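Local coordinates for response regulator receiver domain protein (CheY-like) (Methylobacillus flagellatus KT, PDB 3I42) that probably acts as a CheY-like receiver domain, accepting a phosphoryl group to relay a two-component signal, at residues E17-Q29 with L103-L116. Residues are numbered along the deposited sequence; the frame is centred on the assembly and turned at random.
Sequences ETFKELLEMLGFQ and LEKPIDIASLEPIL
L116 lies over one face of the F28 ring, its CG 3.7 Å from the ring centroid and 30° off the normal, a CH-pi contact. Were F28 replaced by an alanine, L116 would probably lose the ring face its CG rests on, and a gap would probably open beside Q4 and A6 of strand 4-9. L26 also reaches L116: CD1 of L26 is 3.6 Å from CD2 of L116. The same CD1 meets CB of L112 and CG1 of I109, while CD2 turns to the aliphatic start of E113. In this five-stranded (βα)5 receiver fold, the first and last helices pack on the same side of the parallel sheet; their segments 17-25 and 109-116 cross at -55°. L22 forks between the helix and the loop before it: CD2 sits 3.5 Å from CD1 of I109, and CD1 lies against O of I107 and CA of D108. Deeper in, L112 puts CD1 3.9 Å from CD2 of L23. F19 has chi1 at -158°, which puts CG opposite the backbone N and carries the ring toward L103, I107 and L112, bringing CE2 4.0 Å from CD2 of L112; F52 of strand 50-54 also meets this ring.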
# COMPACT_ATOMS: atom_id res chain seq x y z
N GLU A 17 0.79 26.33 2.08
CA GLU A 17 1.63 27.00 3.05
C GLU A 17 1.54 26.39 4.46
O GLU A 17 2.55 26.24 5.13
CB GLU A 17 1.26 28.49 3.08
CG GLU A 17 1.45 29.21 1.71
CD GLU A 17 0.87 30.66 1.69
OE1 GLU A 17 -0.05 30.94 2.51
OE2 GLU A 17 1.32 31.51 0.86
N THR A 18 0.33 26.04 4.89
CA THR A 18 0.11 25.39 6.20
C THR A 18 0.87 24.08 6.20
O THR A 18 1.70 23.83 7.07
CB THR A 18 -1.40 25.15 6.44
OG1 THR A 18 -2.06 26.41 6.53
CG2 THR A 18 -1.66 24.38 7.73
N PHE A 19 0.60 23.25 5.19
CA PHE A 19 1.28 21.98 5.04
C PHE A 19 2.79 22.19 5.12
O PHE A 19 3.47 21.50 5.83
CB PHE A 19 0.93 21.40 3.66
CG PHE A 19 1.12 19.92 3.55
CD1 PHE A 19 0.28 19.17 2.74
CD2 PHE A 19 2.11 19.27 4.27
CE1 PHE A 19 0.46 17.80 2.63
CE2 PHE A 19 2.29 17.90 4.16
CZ PHE A 19 1.47 17.17 3.37
N LYS A 20 3.30 23.16 4.36
CA LYS A 20 4.71 23.48 4.36
C LYS A 20 5.25 23.91 5.76
O LYS A 20 6.39 23.56 6.14
CB LYS A 20 4.92 24.56 3.32
CG LYS A 20 6.31 25.14 3.20
CD LYS A 20 6.15 26.41 2.38
CE LYS A 20 7.42 26.86 1.70
NZ LYS A 20 8.43 27.37 2.66
N GLU A 21 4.43 24.65 6.51
CA GLU A 21 4.75 25.03 7.91
C GLU A 21 4.89 23.82 8.81
O GLU A 21 5.84 23.69 9.57
CB GLU A 21 3.62 25.87 8.48
CG GLU A 21 3.55 27.33 8.05
CD GLU A 21 2.61 28.14 8.96
OE1 GLU A 21 1.48 28.51 8.52
OE2 GLU A 21 3.01 28.39 10.14
N LEU A 22 3.94 22.90 8.70
CA LEU A 22 3.99 21.71 9.51
C LEU A 22 5.24 20.90 9.23
O LEU A 22 5.89 20.45 10.19
CB LEU A 22 2.76 20.85 9.26
CG LEU A 22 1.35 21.37 9.56
CD1 LEU A 22 0.31 20.30 9.21
CD2 LEU A 22 1.18 21.86 11.02
N LEU A 23 5.56 20.66 7.95
CA LEU A 23 6.72 19.87 7.58
C LEU A 23 7.98 20.53 8.15
O LEU A 23 8.87 19.85 8.69
CB LEU A 23 6.86 19.72 6.05
CG LEU A 23 5.83 18.84 5.33
CD1 LEU A 23 6.02 18.87 3.85
CD2 LEU A 23 5.94 17.41 5.80
N GLU A 24 8.04 21.84 8.03
CA GLU A 24 9.17 22.60 8.56
C GLU A 24 9.31 22.51 10.08
O GLU A 24 10.40 22.31 10.61
CB GLU A 24 9.07 24.05 8.11
CG GLU A 24 9.42 24.21 6.65
CD GLU A 24 9.27 25.65 6.17
OE1 GLU A 24 8.52 26.43 6.82
OE2 GLU A 24 9.92 26.00 5.15
N MET A 25 8.20 22.60 10.79
CA MET A 25 8.22 22.38 12.23
C MET A 25 8.76 21.00 12.60
O MET A 25 9.23 20.79 13.71
CB MET A 25 6.82 22.54 12.80
CG MET A 25 6.40 23.97 13.10
SD MET A 25 4.81 23.92 13.96
CE MET A 25 5.06 22.49 14.94
N LEU A 26 8.65 20.04 11.68
CA LEU A 26 9.10 18.68 11.97
C LEU A 26 10.50 18.43 11.43
O LEU A 26 11.00 17.32 11.54
CB LEU A 26 8.13 17.64 11.43
CG LEU A 26 6.83 17.39 12.20
CD1 LEU A 26 5.71 16.83 11.28
CD2 LEU A 26 7.07 16.46 13.39
N GLY A 27 11.12 19.46 10.86
CA GLY A 27 12.53 19.38 10.41
C GLY A 27 12.82 19.10 8.93
O GLY A 27 13.91 18.60 8.58
N PHE A 28 11.85 19.39 8.07
CA PHE A 28 11.99 19.21 6.63
C PHE A 28 12.19 20.55 6.00
O PHE A 28 11.70 21.54 6.51
CB PHE A 28 10.72 18.58 6.07
CG PHE A 28 10.74 17.10 6.09
CD1 PHE A 28 11.13 16.41 7.25
CD2 PHE A 28 10.43 16.38 4.94
CE1 PHE A 28 11.18 14.99 7.26
CE2 PHE A 28 10.47 14.99 4.93
CZ PHE A 28 10.85 14.29 6.09
N GLN A 29 12.89 20.59 4.88
CA GLN A 29 12.73 21.73 3.99
C GLN A 29 11.68 21.32 2.96
O GLN A 29 11.71 20.18 2.48
CB GLN A 29 14.05 22.09 3.29
CG GLN A 29 14.04 23.51 2.71
CD GLN A 29 14.67 23.60 1.31
OE1 GLN A 29 15.89 23.42 1.14
NE2 GLN A 29 13.83 23.89 0.29
N LEU A 103 -2.18 9.70 3.69
CA LEU A 103 -2.64 10.70 4.65
C LEU A 103 -4.08 11.03 4.34
O LEU A 103 -4.49 11.07 3.18
CB LEU A 103 -1.83 11.99 4.49
CG LEU A 103 -0.47 12.01 5.15
CD1 LEU A 103 0.27 13.27 4.75
CD2 LEU A 103 -0.64 11.96 6.68
N GLU A 104 -4.87 11.25 5.38
CA GLU A 104 -6.24 11.68 5.16
C GLU A 104 -6.37 13.12 5.66
O GLU A 104 -5.87 13.43 6.74
CB GLU A 104 -7.15 10.75 5.95
CG GLU A 104 -8.58 10.69 5.49
CD GLU A 104 -9.41 9.81 6.39
OE1 GLU A 104 -8.92 8.72 6.79
OE2 GLU A 104 -10.54 10.20 6.72
N LYS A 105 -6.98 14.00 4.88
CA LYS A 105 -7.26 15.37 5.37
C LYS A 105 -8.30 15.38 6.51
O LYS A 105 -9.20 14.54 6.55
CB LYS A 105 -7.74 16.30 4.25
CG LYS A 105 -6.69 16.57 3.20
CD LYS A 105 -7.38 17.11 1.97
CE LYS A 105 -6.62 16.78 0.69
NZ LYS A 105 -7.38 17.21 -0.52
N PRO A 106 -8.17 16.33 7.46
CA PRO A 106 -7.16 17.38 7.51
C PRO A 106 -5.81 16.86 8.04
O PRO A 106 -5.78 15.95 8.86
CB PRO A 106 -7.76 18.38 8.48
CG PRO A 106 -8.48 17.51 9.46
CD PRO A 106 -9.03 16.35 8.67
N ILE A 107 -4.72 17.41 7.52
CA ILE A 107 -3.37 16.98 7.90
C ILE A 107 -2.95 17.66 9.21
O ILE A 107 -3.25 18.82 9.46
CB ILE A 107 -2.32 17.29 6.77
CG1 ILE A 107 -2.67 16.57 5.44
CG2 ILE A 107 -0.92 16.86 7.17
CD1 ILE A 107 -2.98 15.08 5.57
N ASP A 108 -2.22 16.93 10.04
CA ASP A 108 -1.64 17.52 11.24
C ASP A 108 -0.31 16.85 11.58
O ASP A 108 0.02 15.80 11.04
CB ASP A 108 -2.64 17.49 12.42
CG ASP A 108 -3.03 16.08 12.85
OD1 ASP A 108 -2.39 15.10 12.43
OD2 ASP A 108 -3.99 15.97 13.64
N ILE A 109 0.44 17.46 12.50
CA ILE A 109 1.78 17.00 12.87
C ILE A 109 1.82 15.54 13.33
O ILE A 109 2.83 14.86 13.13
CB ILE A 109 2.42 17.96 13.90
CG1 ILE A 109 3.25 19.00 13.15
CG2 ILE A 109 3.28 17.23 14.93
CD1 ILE A 109 3.03 20.39 13.66
N ALA A 110 0.73 15.07 13.94
CA ALA A 110 0.70 13.71 14.52
C ALA A 110 0.64 12.65 13.44
O ALA A 110 1.17 11.55 13.59
CB ALA A 110 -0.50 13.55 15.45
N SER A 111 -0.07 12.96 12.37
CA SER A 111 -0.23 12.00 11.29
C SER A 111 1.02 12.03 10.40
O SER A 111 1.46 10.99 9.89
CB SER A 111 -1.53 12.27 10.53
OG SER A 111 -1.56 13.60 10.03
N LEU A 112 1.63 13.22 10.27
CA LEU A 112 2.88 13.40 9.53
C LEU A 112 4.10 12.78 10.17
O LEU A 112 4.93 12.18 9.48
CB LEU A 112 3.19 14.88 9.28
CG LEU A 112 2.52 15.57 8.10
CD1 LEU A 112 2.88 17.05 8.16
CD2 LEU A 112 2.98 14.93 6.79
N GLU A 113 4.21 12.91 11.48
CA GLU A 113 5.42 12.48 12.17
C GLU A 113 5.87 11.01 11.87
O GLU A 113 7.03 10.80 11.54
CB GLU A 113 5.35 12.82 13.67
CG GLU A 113 6.63 12.53 14.44
CD GLU A 113 6.65 11.11 14.99
OE1 GLU A 113 5.55 10.58 15.29
OE2 GLU A 113 7.75 10.54 15.12
N PRO A 114 4.97 9.99 11.95
CA PRO A 114 5.46 8.63 11.62
C PRO A 114 5.96 8.45 10.18
O PRO A 114 6.89 7.68 9.95
CB PRO A 114 4.23 7.73 11.86
CG PRO A 114 3.06 8.63 11.94
CD PRO A 114 3.54 10.00 12.32
N ILE A 115 5.37 9.17 9.23
CA ILE A 115 5.82 9.15 7.84
C ILE A 115 7.24 9.68 7.73
O ILE A 115 8.11 9.08 7.10
CB ILE A 115 4.91 10.00 6.91
CG1 ILE A 115 3.49 9.41 6.87
CG2 ILE A 115 5.51 10.08 5.51
CD1 ILE A 115 2.51 10.23 6.06
N LEU A 116 7.49 10.79 8.40
CA LEU A 116 8.76 11.48 8.31
C LEU A 116 9.80 10.62 9.01
O LEU A 116 10.98 10.64 8.65
CB LEU A 116 8.64 12.92 8.86
CG LEU A 116 8.10 14.03 7.93
CD1 LEU A 116 7.01 13.56 7.00
CD2 LEU A 116 7.62 15.32 8.65